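Side-chain contacts in flavin adenine dinucleotide synthase (Saccharomyces cerevisiae, PDB 2WSI), which catalyses the adenylation of flavin mononucleotide with ATP, making the coenzyme flavin adenine dinucleotide and releasing diphosphate: residues A[26-29]-A[30-33]; A[77-80]-A[81-85]; A[274-277]-A[278-282]. All blocks are in the same frame, centred on the assembly; numbering follows the deposited sequence.

Contact 1 of 3, residues A[26-29]-A[30-33]; sequences IIAS and TQEA
Thr30 holds OG1 beside its backbone N and anti to the carbonyl carbon (chi1 -57°), which swings the hydroxyl back over the preceding turn of helix 25-45 and leaves Thr30 OG1 2.8 Å from Ile26 O. The same carbonyl takes the amide of Thr30, with Thr30 N 2.9 Å from Ile26 O. A threonine hydroxyl turned back to the carbonyl four residues earlier is a familiar feature within helices. OG1 also lies within hydrogen-bonding range of OD1 of Asn201, so its single proton has two possible acceptors.

Gln31 starts with a similar torsion (chi1 -71°) but runs on extended. Its CG rests 3.3 Å from Ile27 O, and its amide end passes obliquely beside the branch methyl of Ile27, where Ile27 CG2 is 3.8 Å from Gln31 NE2. That touch is van der Waals only; the nitrogen gives its hydrogens to the main-chain oxygens of Tyr17 and Ile20, where helix 3-18 runs out into the following loop.

Round the helix from these two, Ser29 and Glu32 meet through solvent. Water 1 donates to Ser29 O at 2.8 Å and to Glu32 OE1 at 3.1 Å, while water 2 joins that same carboxylate oxygen to Ser29 OG, the latter bond being weak. The hydroxyl of Ser29 has a firmer partner in Asn201.

Two kinds of setting therefore share two turns of helix. Asn201, on helix 199-209, meets both hydroxyls, and Gln31 ties the helix to the chain after helix 3-18, whereas the carboxylate of Glu32 is linked to the serine by two waters, consistent with its exposed position.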
loop_
_atom_site.group_PDB
_atom_site.type_symbol
_atom_site.label_atom_id
_atom_site.label_comp_id
_atom_site.label_asym_id
_atom_site.label_seq_id
_atom_site.Cartn_x
_atom_site.Cartn_y
_atom_site.Cartn_z
ATOM N N ILE A 26 9.201 -15.884 7.785
ATOM C CA ILE A 26 8.389 -14.758 7.345
ATOM C C ILE A 26 9.244 -13.501 7.326
ATOM O O ILE A 26 9.265 -12.782 6.321
ATOM C CB ILE A 26 7.153 -14.563 8.228
ATOM C CG1 ILE A 26 6.112 -15.641 7.936
ATOM C CG2 ILE A 26 6.495 -13.190 7.978
ATOM C CD1 ILE A 26 5.084 -15.700 9.028
ATOM N N ILE A 27 9.974 -13.252 8.410
ATOM C CA ILE A 27 10.790 -12.050 8.481
ATOM C C ILE A 27 11.854 -12.073 7.411
ATOM O O ILE A 27 12.064 -11.064 6.734
ATOM C CB ILE A 27 11.464 -11.830 9.859
ATOM C CG1 ILE A 27 10.413 -11.657 10.964
ATOM C CG2 ILE A 27 12.349 -10.572 9.825
ATOM C CD1 ILE A 27 9.257 -10.802 10.559
ATOM N N ALA A 28 12.530 -13.206 7.242
ATOM C CA ALA A 28 13.621 -13.277 6.255
ATOM C C ALA A 28 13.081 -13.111 4.832
ATOM O O ALA A 28 13.696 -12.469 3.995
ATOM C CB ALA A 28 14.391 -14.604 6.386
ATOM N N SER A 29 11.939 -13.730 4.563
ATOM C CA SER A 29 11.283 -13.580 3.274
ATOM C C SER A 29 10.937 -12.103 2.995
ATOM O O SER A 29 11.070 -11.618 1.879
ATOM C CB SER A 29 9.995 -14.378 3.281
ATOM O OG SER A 29 9.242 -14.081 2.146
ATOM N N THR A 30 10.463 -11.420 4.020
ATOM C CA THR A 30 10.019 -10.027 3.872
ATOM C C THR A 30 11.222 -9.091 3.724
ATOM O O THR A 30 11.168 -8.102 3.002
ATOM C CB THR A 30 9.144 -9.626 5.054
ATOM O OG1 THR A 30 8.027 -10.534 5.154
ATOM C CG2 THR A 30 8.614 -8.148 4.879
ATOM N N GLN A 31 12.331 -9.431 4.364
ATOM C CA GLN A 31 13.559 -8.663 4.186
ATOM C C GLN A 31 14.028 -8.773 2.757
ATOM O O GLN A 31 14.424 -7.775 2.160
ATOM C CB GLN A 31 14.643 -9.131 5.158
ATOM C CG GLN A 31 14.335 -8.716 6.602
ATOM C CD GLN A 31 15.264 -9.383 7.611
ATOM O OE1 GLN A 31 15.779 -10.476 7.364
ATOM N NE2 GLN A 31 15.468 -8.734 8.747
ATOM N N GLU A 32 13.945 -9.971 2.188
ATOM C CA GLU A 32 14.279 -10.135 0.784
ATOM C C GLU A 32 13.323 -9.378 -0.155
ATOM O O GLU A 32 13.765 -8.816 -1.165
ATOM C CB GLU A 32 14.257 -11.600 0.369
ATOM C CG GLU A 32 14.500 -11.773 -1.126
ATOM C CD GLU A 32 14.454 -13.230 -1.572
ATOM O OE1 GLU A 32 13.336 -13.797 -1.627
ATOM O OE2 GLU A 32 15.531 -13.803 -1.880
ATOM N N ALA A 33 12.022 -9.424 0.122
ATOM C CA ALA A 33 11.068 -8.708 -0.735
ATOM C C ALA A 33 11.340 -7.189 -0.693
ATOM O O ALA A 33 11.175 -6.472 -1.704
ATOM C CB ALA A 33 9.651 -9.011 -0.299
HETATM O O HOH W 1 10.597 -12.819 -0.581
HETATM O O HOH W 2 11.108 -15.545 -0.263
#

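Contact 2 of 3, residues A[77-80]-A[81-85]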
loop_
_atom_site.group_PDB
_atom_site.type_symbol
_atom_site.label_atom_id
_atom_site.label_comp_id
_atom_site.label_asym_id
_atom_site.label_seq_id
_atom_site.Cartn_x
_atom_site.Cartn_y
_atom_site.Cartn_z
ATOM N N LEU A 77 12.885 7.306 -1.551
ATOM C CA LEU A 77 12.977 8.738 -1.884
ATOM C C LEU A 77 14.049 9.410 -0.997
ATOM O O LEU A 77 14.848 10.261 -1.447
ATOM C CB LEU A 77 11.596 9.394 -1.705
ATOM C CG LEU A 77 11.537 10.868 -2.062
ATOM C CD1 LEU A 77 11.943 11.041 -3.504
ATOM C CD2 LEU A 77 10.125 11.458 -1.803
ATOM N N TRP A 78 14.073 9.025 0.270
ATOM C CA TRP A 78 15.083 9.542 1.195
ATOM C C TRP A 78 16.482 9.193 0.651
ATOM O O TRP A 78 17.351 10.065 0.473
ATOM C CB TRP A 78 14.892 8.915 2.562
ATOM C CG TRP A 78 15.828 9.435 3.621
ATOM C CD1 TRP A 78 16.789 8.716 4.313
ATOM C CD2 TRP A 78 15.868 10.767 4.152
ATOM N NE1 TRP A 78 17.425 9.537 5.230
ATOM C CE2 TRP A 78 16.877 10.797 5.150
ATOM C CE3 TRP A 78 15.170 11.951 3.859
ATOM C CZ2 TRP A 78 17.199 11.966 5.854
ATOM C CZ3 TRP A 78 15.489 13.105 4.561
ATOM C CH2 TRP A 78 16.494 13.107 5.547
ATOM N N GLU A 79 16.693 7.914 0.374
ATOM C CA GLU A 79 17.997 7.471 -0.159
ATOM C C GLU A 79 18.356 8.159 -1.493
ATOM O O GLU A 79 19.502 8.522 -1.737
ATOM C CB GLU A 79 18.009 5.931 -0.297
ATOM C CG GLU A 79 19.354 5.364 -0.749
ATOM C CD GLU A 79 19.485 3.865 -0.490
ATOM O OE1 GLU A 79 18.856 3.359 0.462
ATOM O OE2 GLU A 79 20.217 3.202 -1.253
ATOM N N TYR A 80 17.362 8.374 -2.343
ATOM C CA TYR A 80 17.547 8.980 -3.666
ATOM C C TYR A 80 18.146 10.377 -3.552
ATOM O O TYR A 80 19.001 10.800 -4.335
ATOM C CB TYR A 80 16.183 9.064 -4.370
ATOM C CG TYR A 80 16.107 9.982 -5.577
ATOM C CD1 TYR A 80 16.542 9.552 -6.829
ATOM C CD2 TYR A 80 15.557 11.257 -5.473
ATOM C CE1 TYR A 80 16.462 10.379 -7.951
ATOM C CE2 TYR A 80 15.450 12.099 -6.597
ATOM C CZ TYR A 80 15.911 11.650 -7.826
ATOM O OH TYR A 80 15.818 12.450 -8.939
ATOM N N PHE A 81 17.690 11.097 -2.557
ATOM C CA PHE A 81 18.172 12.443 -2.365
ATOM C C PHE A 81 19.688 12.434 -2.127
ATOM O O PHE A 81 20.415 13.267 -2.655
ATOM C CB PHE A 81 17.448 13.068 -1.201
ATOM C CG PHE A 81 18.004 14.386 -0.789
ATOM C CD1 PHE A 81 17.759 15.534 -1.549
ATOM C CD2 PHE A 81 18.767 14.489 0.358
ATOM C CE1 PHE A 81 18.271 16.769 -1.157
ATOM C CE2 PHE A 81 19.277 15.720 0.760
ATOM C CZ PHE A 81 19.028 16.859 -0.011
ATOM N N PHE A 82 20.166 11.488 -1.334
ATOM C CA PHE A 82 21.592 11.451 -1.015
ATOM C C PHE A 82 22.438 10.918 -2.182
ATOM O O PHE A 82 23.522 11.439 -2.459
ATOM C CB PHE A 82 21.808 10.679 0.295
ATOM C CG PHE A 82 21.190 11.371 1.479
ATOM C CD1 PHE A 82 21.851 12.421 2.100
ATOM C CD2 PHE A 82 19.926 11.013 1.936
ATOM C CE1 PHE A 82 21.286 13.092 3.172
ATOM C CE2 PHE A 82 19.336 11.686 3.008
ATOM C CZ PHE A 82 20.028 12.733 3.626
ATOM N N ILE A 83 21.919 9.920 -2.881
ATOM C CA ILE A 83 22.563 9.408 -4.079
ATOM C C ILE A 83 22.721 10.543 -5.111
ATOM O O ILE A 83 23.786 10.727 -5.708
ATOM C CB ILE A 83 21.758 8.203 -4.689
ATOM C CG1 ILE A 83 21.732 7.025 -3.708
ATOM C CG2 ILE A 83 22.399 7.734 -6.015
ATOM C CD1 ILE A 83 20.849 5.826 -4.194
ATOM N N LYS A 84 21.680 11.332 -5.316
ATOM C CA LYS A 84 21.787 12.362 -6.348
ATOM C C LYS A 84 22.719 13.486 -5.882
ATOM O O LYS A 84 23.501 13.995 -6.676
ATOM C CB LYS A 84 20.418 12.883 -6.793
ATOM C CG LYS A 84 19.952 14.094 -6.078
ATOM C CD LYS A 84 18.699 14.687 -6.742
ATOM C CE LYS A 84 19.027 15.611 -7.911
ATOM N NZ LYS A 84 17.840 16.416 -8.313
ATOM N N ALA A 85 22.686 13.832 -4.596
ATOM C CA ALA A 85 23.663 14.780 -4.061
ATOM C C ALA A 85 25.088 14.239 -4.265
ATOM O O ALA A 85 25.995 14.951 -4.688
ATOM C CB ALA A 85 23.407 15.057 -2.597
#
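Trp78 and Phe82, one turn apart on helix 64-87, form a T-shaped (edge-to-face) aromatic pair. The phenyl ring turns its edge to one face of the indole, with the planes 72° apart and the ring centroids 5.0 Å apart. The point of the T is Phe82 CE2, 3.4 Å from Trp78 CE2 and offset toward the rim of the indole. Trp78 carries its indole anti to the backbone N (chi1 -177°), whereas Phe82 leans back along the helix toward it. Phe81, the residue before Phe82, sets its CD2 over the centre of one face of the Phe82 ring. Elsewhere round the helix, Glu79 CG lies 3.8 Å from Ile83 CD1, and the carboxylate goes on to a salt bridge with Arg38 of helix 25-45.

Farther out, Tyr11, Ala7 and Glu8 of helix 3-18 pack against Trp78, while Phe97 meets the Phe81 ring. An alanine in place of Trp78 would take away the face that receives Phe82 CE2, and would probably leave the phenyl ring freer to turn and deprive Tyr11 of a ring to pack on. The Phe82 ring also brings an edge to the backbone, Phe82 CD2 lying 3.1 Å from Trp78 O.

Contact 3 of 3, residues A[274-277]-A[278-282]; sequences VVDK and ERFSK
Asp276 and Arg279 supply the charged part of this contact, an i to i+3 salt bridge along a short helix: Asp276 OD1 meets Arg279 NH1 at 2.8 Å. The bond is bent (139° at the hydrogen), and the carboxylate and guanidinium planes stand 63° apart, so a single oxygen meets a single nitrogen instead of two pairing with two. A bend at chi3 (-82°) turns the end of the arginine back toward the acid. Asp276 OD2 is spoken for by Thr115 OG1.

Among hydrogen bonds, Glu278 N to Val274 O and Arg279 N to Val275 O carry the helical ladder. Beyond them Glu278 O accepts from both the amide and the hydroxyl of Ser281, with Ser281 OG 3.1 Å away. Lys282 curls back to put NZ 2.7 Å from Arg279 O, on a lone pair of that carbonyl.

The Phe280 ring packs on the backbone and methylene of Asp276. Asp276 O sits over one face, 3.0 Å from Phe280 CG, while accepting the Phe280 amide; the methylene lies over the same face, toward its rim, with Asp276 CB 3.8 Å from Phe280 CE2.

Helix 274-279 lies against the start of helix 114-126: Val275, Asp276 and Arg279 touch Pro114, Thr115 holds the aspartate, and the Phe280 ring meets that of Phe221.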
loop_
_atom_site.group_PDB
_atom_site.type_symbol
_atom_site.label_atom_id
_atom_site.label_comp_id
_atom_site.label_asym_id
_atom_site.label_seq_id
_atom_site.Cartn_x
_atom_site.Cartn_y
_atom_site.Cartn_z
ATOM N N VAL A 274 -19.234 6.401 10.592
ATOM C CA VAL A 274 -20.496 5.930 11.170
ATOM C C VAL A 274 -21.285 5.196 10.101
ATOM O O VAL A 274 -21.779 4.096 10.357
ATOM C CB VAL A 274 -21.350 7.038 11.876
ATOM C CG1 VAL A 274 -20.566 7.656 13.026
ATOM C CG2 VAL A 274 -21.789 8.117 10.916
ATOM N N VAL A 275 -21.360 5.748 8.892
ATOM C CA VAL A 275 -22.106 5.052 7.842
ATOM C C VAL A 275 -21.602 3.613 7.679
ATOM O O VAL A 275 -22.392 2.674 7.543
ATOM C CB VAL A 275 -22.105 5.818 6.487
ATOM C CG1 VAL A 275 -20.730 5.897 5.902
ATOM C CG2 VAL A 275 -23.027 5.136 5.497
ATOM N N ASP A 276 -20.285 3.413 7.715
ATOM C CA ASP A 276 -19.777 2.051 7.546
ATOM C C ASP A 276 -20.085 1.181 8.752
ATOM O O ASP A 276 -20.273 -0.033 8.624
ATOM C CB ASP A 276 -18.273 2.060 7.255
ATOM C CG ASP A 276 -17.982 2.467 5.854
ATOM O OD1 ASP A 276 -18.867 2.267 4.987
ATOM O OD2 ASP A 276 -16.875 2.977 5.598
ATOM N N LYS A 277 -20.122 1.792 9.928
ATOM C CA LYS A 277 -20.480 1.064 11.140
ATOM C C LYS A 277 -21.910 0.496 11.033
ATOM O O LYS A 277 -22.179 -0.619 11.497
ATOM C CB LYS A 277 -20.346 1.967 12.368
ATOM C CG LYS A 277 -18.906 2.275 12.785
ATOM C CD LYS A 277 -18.877 2.951 14.166
ATOM C CE LYS A 277 -17.508 3.565 14.494
ATOM N NZ LYS A 277 -17.616 4.619 15.547
ATOM N N GLU A 278 -22.811 1.260 10.417
ATOM C CA GLU A 278 -24.191 0.807 10.191
ATOM C C GLU A 278 -24.161 -0.377 9.248
ATOM O O GLU A 278 -24.717 -1.440 9.526
ATOM C CB GLU A 278 -25.034 1.931 9.576
ATOM C CG GLU A 278 -26.228 1.450 8.710
ATOM C CD GLU A 278 -25.860 1.098 7.243
ATOM O OE1 GLU A 278 -25.152 1.893 6.563
ATOM O OE2 GLU A 278 -26.310 0.028 6.758
ATOM N N ARG A 279 -23.474 -0.165 8.133
ATOM C CA ARG A 279 -23.362 -1.130 7.053
ATOM C C ARG A 279 -22.774 -2.448 7.546
ATOM O O ARG A 279 -23.110 -3.520 7.035
ATOM C CB ARG A 279 -22.499 -0.492 5.964
ATOM C CG ARG A 279 -22.020 -1.370 4.849
ATOM C CD ARG A 279 -21.163 -0.530 3.882
ATOM N NE ARG A 279 -21.973 0.225 2.927
ATOM C CZ ARG A 279 -21.992 1.551 2.791
ATOM N NH1 ARG A 279 -21.224 2.344 3.541
ATOM N NH2 ARG A 279 -22.779 2.090 1.871
ATOM N N PHE A 280 -21.931 -2.376 8.569
ATOM C CA PHE A 280 -21.271 -3.566 9.101
ATOM C C PHE A 280 -21.954 -4.137 10.341
ATOM O O PHE A 280 -21.477 -5.130 10.895
ATOM C CB PHE A 280 -19.820 -3.259 9.469
ATOM C CG PHE A 280 -18.987 -2.753 8.325
ATOM C CD1 PHE A 280 -19.289 -3.086 7.018
ATOM C CD2 PHE A 280 -17.862 -1.978 8.577
ATOM C CE1 PHE A 280 -18.500 -2.623 5.972
ATOM C CE2 PHE A 280 -17.074 -1.514 7.552
ATOM C CZ PHE A 280 -17.393 -1.838 6.240
ATOM N N SER A 281 -23.040 -3.519 10.807
ATOM C CA SER A 281 -23.712 -4.043 11.994
ATOM C C SER A 281 -24.226 -5.457 11.729
ATOM O O SER A 281 -24.161 -6.310 12.603
ATOM C CB SER A 281 -24.849 -3.122 12.464
ATOM O OG SER A 281 -26.003 -3.234 11.645
ATOM N N LYS A 282 -24.714 -5.697 10.515
ATOM C CA LYS A 282 -25.195 -7.024 10.111
ATOM C C LYS A 282 -24.125 -8.113 10.251
ATOM O O LYS A 282 -24.443 -9.277 10.498
ATOM C CB LYS A 282 -25.698 -6.998 8.664
ATOM C CG LYS A 282 -24.616 -6.696 7.630
ATOM C CD LYS A 282 -25.169 -6.767 6.212
ATOM C CE LYS A 282 -24.383 -5.884 5.254
ATOM N NZ LYS A 282 -24.874 -4.466 5.268
#

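Overall arrangement
All three are local contacts, and none touches another; contacts 1 and 2 lie wholly within long helices, while contact 3 extends beyond the short helix 274-279. Contacts 1 and 2 are the closer pair, their centres 24 Å apart, and share neighbours: helix 3-18 packs against both, and helix 25-45, which carries contact 1, sends Arg38 to contact 2. Contact 3 lies across the chain's centre from contact 2 and rests on helix 114-126 instead. Contacts 1 and 3, partly buried, add polar ties to their apolar packing, hydroxyls and an amide in one, a buried acid in the other. Contact 2, more at the surface, relies mainly on aromatic rings. All three lie away from the residues that bind FAD.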